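Local structure of SufC protein (Thermus thermophilus, 2D2E) at residues E71-P74 against D75-A78; G94-I97 against A98-L101; G173-I176 against D177-K180; G185-A188 against M189-P192; H201-R204 against I205-I209. The protein binds and hydrolyses ATP as a soluble, atypical ABC-type ATPase of the Suf system, which probably serves iron-sulfur cluster assembly. All coordinates share one frame; numbering follows the deposited sequence.

Contact 1: E71-P74 against D75-A78; sequences ELSP and DERA
Ser-73 O accepts from Arg-77 N at 2.9 Å, and one residue on, Pro-74 O accepts from Ala-78 N at 3.1 Å; these i to i+4 bonds turn the loop 71-74 into helix 74-79. The chain enters extended and becomes helical at Pro-74, whose ring nitrogen has no hydrogen to give and so loses nothing in the first turn. Ser-73 and Glu-76 then cap the end reciprocally, each side chain accepting the other's backbone N-H. Ser-73 OG sits between its own backbone N and carbonyl carbon (chi1 66°), from where it accepts from Glu-76 N at 3.1 Å. In return Ser-73 N donates to Glu-76 OE1 at 2.9 Å, almost straight at 173°, through the anti lone pair of that oxygen. This is a capping box with Ser-73 as N-cap, and it gives partners to the N-H of the cap residue and to that of Glu-76 in the first turn. The carboxylate near the helix N-terminus would probably also be favoured by the helix dipole. Leu-72 crosses Glu-76 at about a right angle, CB to CB 3.8 Å, laying its apolar side against the aliphatic base of the glutamate. Arg-77, extended from CG to NE, reaches back: NE donates to Leu-72 O at 3.0 Å from above the carbonyl plane, and NH2 adds a weak bond to the same oxygen. Its NH1 is hydrogen-bonded to the carbonyls of Ile-48 and Leu-49, which ties this loop to helix 42-50; NH2 is also hydrogen-bonded to a glycerol, probably from the crystallisation liquor.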
loop_
_atom_site.group_PDB
_atom_site.type_symbol
_atom_site.label_atom_id
_atom_site.label_comp_id
_atom_site.label_asym_id
_atom_site.label_seq_id
_atom_site.Cartn_x
_atom_site.Cartn_y
_atom_site.Cartn_z
ATOM N N GLU A 71 -9.726 12.615 9.580
ATOM C CA GLU A 71 -11.125 13.014 9.495
ATOM C C GLU A 71 -11.675 12.939 8.080
ATOM O O GLU A 71 -12.868 13.139 7.869
ATOM C CB GLU A 71 -11.292 14.436 10.040
ATOM C CG GLU A 71 -10.811 14.584 11.471
ATOM C CD GLU A 71 -11.518 13.632 12.409
ATOM O OE1 GLU A 71 -10.862 13.112 13.337
ATOM O OE2 GLU A 71 -12.736 13.408 12.223
ATOM N N LEU A 72 -10.809 12.646 7.113
ATOM C CA LEU A 72 -11.230 12.557 5.717
ATOM C C LEU A 72 -11.759 11.190 5.347
ATOM O O LEU A 72 -11.286 10.172 5.853
ATOM C CB LEU A 72 -10.063 12.881 4.789
ATOM C CG LEU A 72 -9.361 14.224 4.954
ATOM C CD1 LEU A 72 -8.514 14.457 3.703
ATOM C CD2 LEU A 72 -10.373 15.356 5.121
ATOM N N SER A 73 -12.725 11.166 4.429
ATOM C CA SER A 73 -13.298 9.903 3.975
ATOM C C SER A 73 -12.242 9.249 3.092
ATOM O O SER A 73 -11.273 9.905 2.689
ATOM C CB SER A 73 -14.535 10.171 3.134
ATOM O OG SER A 73 -14.160 10.828 1.939
ATOM N N PRO A 74 -12.404 7.952 2.782
ATOM C CA PRO A 74 -11.432 7.256 1.928
ATOM C C PRO A 74 -11.255 7.962 0.585
ATOM O O PRO A 74 -10.138 8.081 0.074
ATOM C CB PRO A 74 -12.047 5.872 1.778
ATOM C CG PRO A 74 -12.652 5.654 3.149
ATOM C CD PRO A 74 -13.310 6.987 3.439
ATOM N N ASP A 75 -12.369 8.434 0.024
ATOM C CA ASP A 75 -12.368 9.141 -1.254
ATOM C C ASP A 75 -11.593 10.459 -1.140
ATOM O O ASP A 75 -10.841 10.841 -2.043
ATOM C CB ASP A 75 -13.809 9.440 -1.691
ATOM C CG ASP A 75 -13.902 9.900 -3.140
ATOM O OD1 ASP A 75 -13.772 9.047 -4.045
ATOM O OD2 ASP A 75 -14.107 11.111 -3.379
ATOM N N GLU A 76 -11.783 11.162 -0.028
ATOM C CA GLU A 76 -11.081 12.423 0.171
ATOM C C GLU A 76 -9.575 12.188 0.340
ATOM O O GLU A 76 -8.768 12.998 -0.098
ATOM C CB GLU A 76 -11.655 13.175 1.380
ATOM C CG GLU A 76 -13.130 13.570 1.188
ATOM C CD GLU A 76 -13.723 14.294 2.389
ATOM O OE1 GLU A 76 -13.630 13.768 3.522
ATOM O OE2 GLU A 76 -14.294 15.392 2.195
ATOM N N ARG A 77 -9.194 11.076 0.966
ATOM C CA ARG A 77 -7.764 10.796 1.127
ATOM C C ARG A 77 -7.123 10.520 -0.216
ATOM O O ARG A 77 -5.990 10.942 -0.467
ATOM C CB ARG A 77 -7.550 9.598 2.049
ATOM C CG ARG A 77 -7.997 9.882 3.471
ATOM C CD ARG A 77 -7.803 8.668 4.382
ATOM N NE ARG A 77 -8.583 8.852 5.599
ATOM C CZ ARG A 77 -8.431 8.153 6.719
ATOM N NH1 ARG A 77 -7.512 7.205 6.797
ATOM N NH2 ARG A 77 -9.210 8.405 7.768
ATOM N N ALA A 78 -7.842 9.810 -1.077
ATOM C CA ALA A 78 -7.331 9.498 -2.404
ATOM C C ALA A 78 -7.159 10.802 -3.174
ATOM O O ALA A 78 -6.209 10.955 -3.936
ATOM C CB ALA A 78 -8.285 8.580 -3.127
#

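Contact 2: G94-I97 against A98-L101; sequences GVTI and ANFL
Thr-96 OG1 accepts from Asn-99 N at 3.1 Å, and this bond caps the start of helix 97-109. The hydroxyl lies between the threonine's own N and carbonyl carbon (chi1 58°), a torsion that turns OG1 over the first helical turn, where it also meets Asn-99 CB at 3.4 Å. Next to the cap the regular ladder begins: Phe-100 N bonds to Thr-96 O at 3.0 Å and Leu-101 N to Ile-97 O at 2.8 Å. Thr-96 is thus the N-cap residue, its side chain and its carbonyl each receiving an N-H of the first turn. Helix 97-109 packs on helix 148-160, consistent with the helical part of an ABC ATPase domain. Further out, one water accepts from Thr-96 N and donates to Gly-94 O and to Asn-99 OD1, the last at 2.6 Å, so the asparagine amide reaches the loop backbone through solvent. Val-95 CG1 rests on Phe-100 CB at 4.2 Å; in the Leu-101 conformer modelled here, Ile-97 tentatively lies alongside it. Beyond them helix 148-160 packs against this face, with Leu-155 against Ile-97, Asn-152 and Gln-156 against Phe-100; Val-95 and Ile-97 are backbone-bonded to Leu-140 and Arg-138.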
loop_
_atom_site.group_PDB
_atom_site.type_symbol
_atom_site.label_atom_id
_atom_site.label_comp_id
_atom_site.label_asym_id
_atom_site.label_seq_id
_atom_site.Cartn_x
_atom_site.Cartn_y
_atom_site.Cartn_z
ATOM N N GLY A 94 -18.469 -9.572 -18.315
ATOM C CA GLY A 94 -18.273 -8.595 -19.369
ATOM C C GLY A 94 -17.635 -7.250 -19.080
ATOM O O GLY A 94 -17.978 -6.266 -19.737
ATOM N N VAL A 95 -16.728 -7.187 -18.110
ATOM C CA VAL A 95 -16.062 -5.922 -17.805
ATOM C C VAL A 95 -14.571 -6.069 -18.093
ATOM O O VAL A 95 -13.857 -6.748 -17.357
ATOM C CB VAL A 95 -16.236 -5.512 -16.325
ATOM C CG1 VAL A 95 -15.512 -4.183 -16.064
ATOM C CG2 VAL A 95 -17.718 -5.374 -15.990
ATOM N N THR A 96 -14.100 -5.433 -19.155
ATOM C CA THR A 96 -12.681 -5.524 -19.482
ATOM C C THR A 96 -11.841 -4.735 -18.475
ATOM O O THR A 96 -12.314 -3.787 -17.850
ATOM C CB THR A 96 -12.387 -4.946 -20.862
ATOM O OG1 THR A 96 -12.807 -3.572 -20.900
ATOM C CG2 THR A 96 -13.131 -5.738 -21.947
ATOM N N ILE A 97 -10.594 -5.149 -18.309
ATOM C CA ILE A 97 -9.697 -4.420 -17.421
ATOM C C ILE A 97 -9.565 -2.977 -17.925
ATOM O O ILE A 97 -9.512 -2.035 -17.124
ATOM C CB ILE A 97 -8.311 -5.116 -17.364
ATOM C CG1 ILE A 97 -8.459 -6.438 -16.605
ATOM C CG2 ILE A 97 -7.288 -4.247 -16.666
ATOM C CD1 ILE A 97 -7.229 -7.285 -16.595
ATOM N N ALA A 98 -9.538 -2.781 -19.244
ATOM C CA ALA A 98 -9.425 -1.423 -19.775
ATOM C C ALA A 98 -10.595 -0.536 -19.314
ATOM O O ALA A 98 -10.379 0.589 -18.838
ATOM C CB ALA A 98 -9.346 -1.447 -21.315
ATOM N N ASN A 99 -11.827 -1.030 -19.453
ATOM C CA ASN A 99 -13.002 -0.253 -19.031
ATOM C C ASN A 99 -12.952 0.034 -17.528
ATOM O O ASN A 99 -13.311 1.118 -17.077
ATOM C CB ASN A 99 -14.303 -1.022 -19.315
ATOM C CG ASN A 99 -14.804 -0.842 -20.736
ATOM O OD1 ASN A 99 -15.561 -1.675 -21.251
ATOM N ND2 ASN A 99 -14.406 0.238 -21.367
ATOM N N PHE A 100 -12.545 -0.968 -16.755
ATOM C CA PHE A 100 -12.463 -0.817 -15.313
ATOM C C PHE A 100 -11.435 0.235 -14.934
ATOM O O PHE A 100 -11.669 1.055 -14.038
ATOM C CB PHE A 100 -12.097 -2.147 -14.659
ATOM C CG PHE A 100 -11.997 -2.068 -13.170
ATOM C CD1 PHE A 100 -13.125 -1.796 -12.406
ATOM C CD2 PHE A 100 -10.771 -2.216 -12.531
ATOM C CE1 PHE A 100 -13.036 -1.667 -11.021
ATOM C CE2 PHE A 100 -10.675 -2.091 -11.145
ATOM C CZ PHE A 100 -11.804 -1.816 -10.397
ATOM N N LEU A 101 -10.294 0.225 -15.616
ATOM C CA LEU A 101 -9.255 1.197 -15.317
ATOM C C LEU A 101 -9.710 2.611 -15.644
ATOM O O LEU A 101 -9.374 3.560 -14.932
ATOM C CB LEU A 101 -7.975 0.873 -16.094
ATOM C CG LEU A 101 -6.752 0.507 -15.251
ATOM C CD1 LEU A 101 -6.410 1.662 -14.315
ATOM C CD2 LEU A 101 -7.030 -0.747 -14.456
HETATM O O HOH W 1 -16.238 -4.176 -20.743
#

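Contact 3: G173-I176 against D177-K180; sequences GLDI and DALK
Asp-175 swings its carboxylate across the first turn of helix 176-189, CG anti to the backbone N (chi1 176°), which brings CG within 3.7 Å of Ala-178 CB and OD1 to Ala-178 N. The capping bond from Ala-178 N to Asp-175 OD1 is straight (167°) but weak at 3.3 Å, and the stronger tie at this N-cap is the backbone bond from Leu-179 N to Asp-175 O at 3.0 Å. A water donates to Asp-175 OD1 and accepts from Asp-177 N. Ile-176 crosses Leu-179 and Lys-180, three and four residues on, at a slant. Its CD1 approaches Leu-179 CD1 at 4.2 Å, while CG2 lies against the extended methylene chain of Lys-180, 3.9 Å from CE. Leu-179 faces back to the loop and sets CD1 at 3.6 Å from Gly-173 O, covering the incoming turn, where Gly-173 has a positive phi that favours glycine. This turn probably corresponds to the D-loop of ABC ATPases; its Leu-174 packs on Tyr-202. In the Asp-177 conformer modelled, the OD1 atoms of Asp-175 and Asp-177 are 4.7 Å apart; such like charges would probably disfavour each other, a cost that the helix N-terminus could offset.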
loop_
_atom_site.group_PDB
_atom_site.type_symbol
_atom_site.label_atom_id
_atom_site.label_comp_id
_atom_site.label_asym_id
_atom_site.label_seq_id
_atom_site.Cartn_x
_atom_site.Cartn_y
_atom_site.Cartn_z
ATOM N N GLY A 173 1.534 -14.074 1.395
ATOM C CA GLY A 173 2.426 -15.058 1.987
ATOM C C GLY A 173 3.712 -15.205 1.192
ATOM O O GLY A 173 4.376 -14.207 0.877
ATOM N N LEU A 174 4.067 -16.452 0.878
ATOM C CA LEU A 174 5.267 -16.724 0.089
ATOM C C LEU A 174 4.955 -17.048 -1.371
ATOM O O LEU A 174 5.717 -17.776 -2.030
ATOM C CB LEU A 174 6.077 -17.867 0.725
ATOM C CG LEU A 174 6.650 -17.509 2.101
ATOM C CD1 LEU A 174 7.422 -18.714 2.681
ATOM C CD2 LEU A 174 7.580 -16.288 1.956
ATOM N N ASP A 175 3.838 -16.522 -1.879
ATOM C CA ASP A 175 3.443 -16.731 -3.292
ATOM C C ASP A 175 4.378 -15.807 -4.085
ATOM O O ASP A 175 4.090 -14.619 -4.269
ATOM C CB ASP A 175 1.973 -16.329 -3.472
ATOM C CG ASP A 175 1.493 -16.416 -4.914
ATOM O OD1 ASP A 175 2.316 -16.532 -5.840
ATOM O OD2 ASP A 175 0.260 -16.346 -5.108
ATOM N N ILE A 176 5.498 -16.356 -4.561
ATOM C CA ILE A 176 6.494 -15.548 -5.255
ATOM C C ILE A 176 5.962 -14.754 -6.457
ATOM O O ILE A 176 6.332 -13.594 -6.656
ATOM C CB ILE A 176 7.724 -16.414 -5.675
ATOM C CG1 ILE A 176 8.321 -17.125 -4.447
ATOM C CG2 ILE A 176 8.778 -15.536 -6.359
ATOM C CD1 ILE A 176 8.657 -16.214 -3.240
ATOM N N ASP A 177 5.094 -15.365 -7.259
ATOM C CA ASP A 177 4.562 -14.636 -8.400
ATOM C C ASP A 177 3.842 -13.371 -7.958
ATOM O O ASP A 177 4.037 -12.311 -8.550
ATOM C CB ASP A 177 3.601 -15.495 -9.220
ATOM C CG ASP A 177 2.825 -14.673 -10.240
ATOM O OD1 ASP A 177 1.651 -14.345 -9.977
ATOM O OD2 ASP A 177 3.399 -14.341 -11.296
ATOM N N ALA A 178 3.011 -13.483 -6.924
ATOM C CA ALA A 178 2.262 -12.334 -6.425
ATOM C C ALA A 178 3.172 -11.277 -5.826
ATOM O O ALA A 178 2.930 -10.097 -6.009
ATOM C CB ALA A 178 1.219 -12.764 -5.392
ATOM N N LEU A 179 4.205 -11.697 -5.103
ATOM C CA LEU A 179 5.119 -10.723 -4.514
ATOM C C LEU A 179 5.881 -9.999 -5.612
ATOM O O LEU A 179 6.104 -8.794 -5.520
ATOM C CB LEU A 179 6.123 -11.407 -3.582
ATOM C CG LEU A 179 5.480 -12.225 -2.452
ATOM C CD1 LEU A 179 6.575 -12.949 -1.667
ATOM C CD2 LEU A 179 4.674 -11.299 -1.534
ATOM N N LYS A 180 6.243 -10.722 -6.670
ATOM C CA LYS A 180 6.996 -10.092 -7.740
ATOM C C LYS A 180 6.165 -9.089 -8.537
ATOM O O LYS A 180 6.702 -8.095 -9.012
ATOM C CB LYS A 180 7.626 -11.157 -8.657
ATOM C CG LYS A 180 8.865 -11.777 -8.017
ATOM C CD LYS A 180 9.670 -12.613 -8.999
ATOM C CE LYS A 180 11.004 -13.009 -8.387
ATOM N NZ LYS A 180 11.750 -13.939 -9.270
HETATM O O HOH W 2 4.254 -18.182 -7.181
HETATM O O HOH W 3 0.090 -16.324 -8.136
#

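Contact 4: G185-A188 against M189-P192; sequences GVNA and MRGP
Asn-187 OD1 and Arg-190 NE form the strong polar bond between side chains here, 2.9 Å long and straight at 166°. The donor lies in the carbonyl plane and the oxygen in the guanidinium plane; the two flat groups are only 14° apart and run alongside each other. Arg-190 NH2 adds a weak second bond to the same oxygen, so OD1 holds one edge of the guanidinium. The chain of Arg-190, extended from CG to NE, spans the distance, and NH2 has its main partner in Gln-210 O. Asn-187 ND2 is in turn bonded to Tyr-208 O, which fixes the amide's rotation from its other end.

The backbone bonds weaken as the chain leaves helix 176-189. Met-189 N still bonds to Gly-185 O at 3.1 Å, but its bond to Val-186 O is weak, as are those of Arg-190 N to Val-186 O and Asn-187 O. From Arg-190 the chain opens out and leaves toward strand 195-199, which belongs to the mixed sheet of the ATP-binding core of the ABC fold. A water donates to both Asn-187 O and Arg-190 O, the latter at 2.6 Å, bridging the last turn to the exit.

Apolar packing falls to Met-189, bent at chi2 and chi3, whose side chain packs on Leu-157 and Leu-158 of helix 148-160, Pro-162 and Phe-194. Val-186 and the side chain of Arg-190 lie on Val-31 of strand 31-35.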
loop_
_atom_site.group_PDB
_atom_site.type_symbol
_atom_site.label_atom_id
_atom_site.label_comp_id
_atom_site.label_asym_id
_atom_site.label_seq_id
_atom_site.Cartn_x
_atom_site.Cartn_y
_atom_site.Cartn_z
ATOM N N GLY A 185 5.555 -3.240 -9.722
ATOM C CA GLY A 185 4.819 -1.990 -9.658
ATOM C C GLY A 185 5.474 -0.967 -8.738
ATOM O O GLY A 185 5.654 0.192 -9.111
ATOM N N VAL A 186 5.850 -1.381 -7.531
ATOM C CA VAL A 186 6.468 -0.426 -6.619
ATOM C C VAL A 186 7.795 0.088 -7.182
ATOM O O VAL A 186 8.073 1.275 -7.110
ATOM C CB VAL A 186 6.646 -1.045 -5.208
ATOM C CG1 VAL A 186 7.450 -0.100 -4.304
ATOM C CG2 VAL A 186 5.270 -1.281 -4.589
ATOM N N ASN A 187 8.601 -0.781 -7.770
ATOM C CA ASN A 187 9.883 -0.325 -8.315
ATOM C C ASN A 187 9.668 0.625 -9.505
ATOM O O ASN A 187 10.447 1.555 -9.714
ATOM C CB ASN A 187 10.747 -1.529 -8.706
ATOM C CG ASN A 187 11.335 -2.247 -7.487
ATOM O OD1 ASN A 187 11.746 -1.604 -6.519
ATOM N ND2 ASN A 187 11.391 -3.579 -7.545
ATOM N N ALA A 188 8.604 0.407 -10.271
ATOM C CA ALA A 188 8.322 1.277 -11.410
ATOM C C ALA A 188 7.864 2.685 -10.968
ATOM O O ALA A 188 8.064 3.666 -11.681
ATOM C CB ALA A 188 7.278 0.633 -12.299
ATOM N N MET A 189 7.259 2.777 -9.789
ATOM C CA MET A 189 6.797 4.053 -9.242
ATOM C C MET A 189 7.867 4.822 -8.480
ATOM O O MET A 189 7.674 6.010 -8.199
ATOM C CB MET A 189 5.618 3.836 -8.266
ATOM C CG MET A 189 4.325 3.407 -8.946
ATOM S SD MET A 189 3.687 4.716 -10.012
ATOM C CE MET A 189 3.025 5.903 -8.836
ATOM N N ARG A 190 8.966 4.150 -8.115
ATOM C CA ARG A 190 10.023 4.806 -7.337
ATOM C C ARG A 190 10.454 6.106 -7.975
ATOM O O ARG A 190 10.744 6.161 -9.172
ATOM C CB ARG A 190 11.252 3.922 -7.203
ATOM C CG ARG A 190 11.138 2.820 -6.229
ATOM C CD ARG A 190 12.533 2.260 -6.019
ATOM N NE ARG A 190 12.521 0.976 -5.343
ATOM C CZ ARG A 190 12.944 0.780 -4.101
ATOM N NH1 ARG A 190 13.420 1.789 -3.379
ATOM N NH2 ARG A 190 12.898 -0.433 -3.592
ATOM N N GLY A 191 10.527 7.141 -7.155
ATOM C CA GLY A 191 10.888 8.454 -7.663
ATOM C C GLY A 191 10.711 9.484 -6.564
ATOM O O GLY A 191 10.132 9.200 -5.504
ATOM N N PRO A 192 11.134 10.728 -6.815
ATOM C CA PRO A 192 11.034 11.799 -5.828
ATOM C C PRO A 192 9.630 12.216 -5.431
ATOM O O PRO A 192 9.436 12.848 -4.398
ATOM C CB PRO A 192 11.817 12.941 -6.487
ATOM C CG PRO A 192 11.608 12.698 -7.953
ATOM C CD PRO A 192 11.774 11.192 -8.060
HETATM O O HOH W 4 11.490 4.177 -10.705
#

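Contact 5: H201-R204 against I205-I209; sequences HYQR and ILNYI
Gln-203 O takes Leu-206 N at 2.8 Å and Arg-204 O takes Asn-207 N at 3.0 Å, successive i to i+3 bonds of the kind found in a 3-10 turn, in the segment joining strands 195-199 and 213-218 of the mixed ABC-ATPase sheet. His-201, at its start, probably holds the place of the H-loop (switch) histidine. Gln-203 and Asn-207 meet amide to amide, crossing at about a right angle with their planes 68° apart. Gln-203 NE2 donates to Asn-207 OD1 at 3.1 Å, nearly straight (166°) and with that oxygen close to the glutamine's plane, yet NE2 stands above the asparagine's carbonyl plane. Asn-207 ND2 returns a weak bond to Gln-203 OE1 and another weak one to Arg-204 O. The glutamine's chi1 of 180° and a bend at chi2 bring its amide to Asn-207. Its backbone N is bonded to Glu-235, and helix 228-237 also packs on Leu-206. A water links Tyr-202 O to Ile-205 N. In the Arg-204 conformer modelled, its side chain runs alongside Tyr-208, CD 3.8 Å from Tyr-208 OH. Over one face of that ring, offset toward its rim, stands Arg-204 O, 3.8 Å above the plane.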
loop_
_atom_site.group_PDB
_atom_site.type_symbol
_atom_site.label_atom_id
_atom_site.label_comp_id
_atom_site.label_asym_id
_atom_site.label_seq_id
_atom_site.Cartn_x
_atom_site.Cartn_y
_atom_site.Cartn_z
ATOM N N HIS A 201 4.585 -9.815 6.663
ATOM C CA HIS A 201 5.004 -10.630 7.800
ATOM C C HIS A 201 6.345 -11.263 7.437
ATOM O O HIS A 201 7.296 -11.241 8.221
ATOM C CB HIS A 201 3.985 -11.747 8.079
ATOM C CG HIS A 201 4.389 -12.626 9.219
ATOM N ND1 HIS A 201 4.824 -13.922 9.050
ATOM C CD2 HIS A 201 4.497 -12.360 10.545
ATOM C CE1 HIS A 201 5.182 -14.421 10.222
ATOM N NE2 HIS A 201 4.993 -13.494 11.144
ATOM N N TYR A 202 6.433 -11.795 6.221
ATOM C CA TYR A 202 7.669 -12.422 5.732
ATOM C C TYR A 202 8.590 -11.402 5.093
ATOM O O TYR A 202 8.147 -10.442 4.473
ATOM C CB TYR A 202 7.368 -13.471 4.655
ATOM C CG TYR A 202 6.628 -14.663 5.180
ATOM C CD1 TYR A 202 5.295 -14.891 4.822
ATOM C CD2 TYR A 202 7.248 -15.564 6.037
ATOM C CE1 TYR A 202 4.600 -15.992 5.303
ATOM C CE2 TYR A 202 6.550 -16.677 6.535
ATOM C CZ TYR A 202 5.231 -16.879 6.159
ATOM O OH TYR A 202 4.546 -17.979 6.624
ATOM N N GLN A 203 9.886 -11.639 5.212
ATOM C CA GLN A 203 10.877 -10.764 4.608
ATOM C C GLN A 203 10.979 -10.939 3.078
ATOM O O GLN A 203 11.454 -10.044 2.392
ATOM C CB GLN A 203 12.262 -11.086 5.203
ATOM C CG GLN A 203 13.427 -10.241 4.655
ATOM C CD GLN A 203 14.122 -10.816 3.411
ATOM O OE1 GLN A 203 13.883 -11.947 2.999
ATOM N NE2 GLN A 203 14.982 -10.017 2.822
ATOM N N ARG A 204 10.522 -12.084 2.567
ATOM C CA ARG A 204 10.648 -12.410 1.138
ATOM C C ARG A 204 10.505 -11.286 0.121
ATOM O O ARG A 204 11.390 -11.085 -0.707
ATOM C CB ARG A 204 9.688 -13.544 0.750
ATOM C CG ARG A 204 10.010 -14.181 -0.615
ATOM C CD ARG A 204 11.428 -14.774 -0.633
ATOM N NE ARG A 204 11.659 -15.620 0.539
ATOM C CZ ARG A 204 11.203 -16.861 0.680
ATOM N NH1 ARG A 204 10.497 -17.430 -0.289
ATOM N NH2 ARG A 204 11.424 -17.520 1.810
ATOM N N ILE A 205 9.398 -10.556 0.168
ATOM C CA ILE A 205 9.195 -9.491 -0.818
ATOM C C ILE A 205 10.287 -8.426 -0.834
ATOM O O ILE A 205 10.505 -7.755 -1.864
ATOM C CB ILE A 205 7.787 -8.847 -0.638
ATOM C CG1 ILE A 205 7.429 -7.999 -1.874
ATOM C CG2 ILE A 205 7.746 -7.993 0.637
ATOM C CD1 ILE A 205 5.977 -7.491 -1.856
ATOM N N LEU A 206 10.982 -8.277 0.290
ATOM C CA LEU A 206 12.005 -7.252 0.400
ATOM C C LEU A 206 13.281 -7.576 -0.356
ATOM O O LEU A 206 14.203 -6.752 -0.426
ATOM C CB LEU A 206 12.263 -6.939 1.880
ATOM C CG LEU A 206 10.972 -6.523 2.590
ATOM C CD1 LEU A 206 11.255 -6.241 4.069
ATOM C CD2 LEU A 206 10.373 -5.282 1.934
ATOM N N ASN A 207 13.329 -8.776 -0.920
ATOM C CA ASN A 207 14.463 -9.156 -1.760
ATOM C C ASN A 207 14.158 -8.613 -3.163
ATOM O O ASN A 207 15.071 -8.459 -3.992
ATOM C CB ASN A 207 14.609 -10.670 -1.805
ATOM C CG ASN A 207 15.061 -11.239 -0.480
ATOM O OD1 ASN A 207 16.071 -10.804 0.076
ATOM N ND2 ASN A 207 14.317 -12.198 0.039
ATOM N N TYR A 208 12.877 -8.311 -3.426
ATOM C CA TYR A 208 12.476 -7.769 -4.727
ATOM C C TYR A 208 12.254 -6.256 -4.654
ATOM O O TYR A 208 12.454 -5.557 -5.636
ATOM C CB TYR A 208 11.184 -8.441 -5.282
ATOM C CG TYR A 208 11.144 -9.925 -5.091
ATOM C CD1 TYR A 208 10.085 -10.534 -4.426
ATOM C CD2 TYR A 208 12.201 -10.736 -5.531
ATOM C CE1 TYR A 208 10.083 -11.917 -4.181
ATOM C CE2 TYR A 208 12.198 -12.119 -5.296
ATOM C CZ TYR A 208 11.140 -12.697 -4.618
ATOM O OH TYR A 208 11.144 -14.059 -4.358
ATOM N N ILE A 209 11.849 -5.769 -3.477
ATOM C CA ILE A 209 11.641 -4.335 -3.252
ATOM C C ILE A 209 12.605 -3.980 -2.130
ATOM O O ILE A 209 12.294 -4.214 -0.967
ATOM C CB ILE A 209 10.213 -3.996 -2.717
ATOM C CG1 ILE A 209 9.136 -4.602 -3.607
ATOM C CG2 ILE A 209 10.044 -2.481 -2.647
ATOM C CD1 ILE A 209 7.683 -4.321 -3.144
HETATM O O HOH W 5 6.993 -11.114 1.830
#

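Contacts 3, 4 and 5 form one cluster around helix 176-189. Contact 3 caps its start and contact 4 closes its end, their centres 18 Å apart, while contact 5 touches both: Ile-176 CG2 lies 3.4 Å from Tyr-208 OH, and Val-186 CG1 lies 3.9 Å from Ile-209 CG2. Contacts 1 and 2 stand apart, centres 25 Å from each other, each starting another helix; contact 1 lies across the chain's centre from contacts 3 and 5. No nucleotide is bound in this chain, but Gly-173 and the side chain of Tyr-202 lie about 10 and 9 Å from the side chain of Lys-42, an ADP-binding residue, and the side chain of Arg-77 about 11 Å from that of Thr-44.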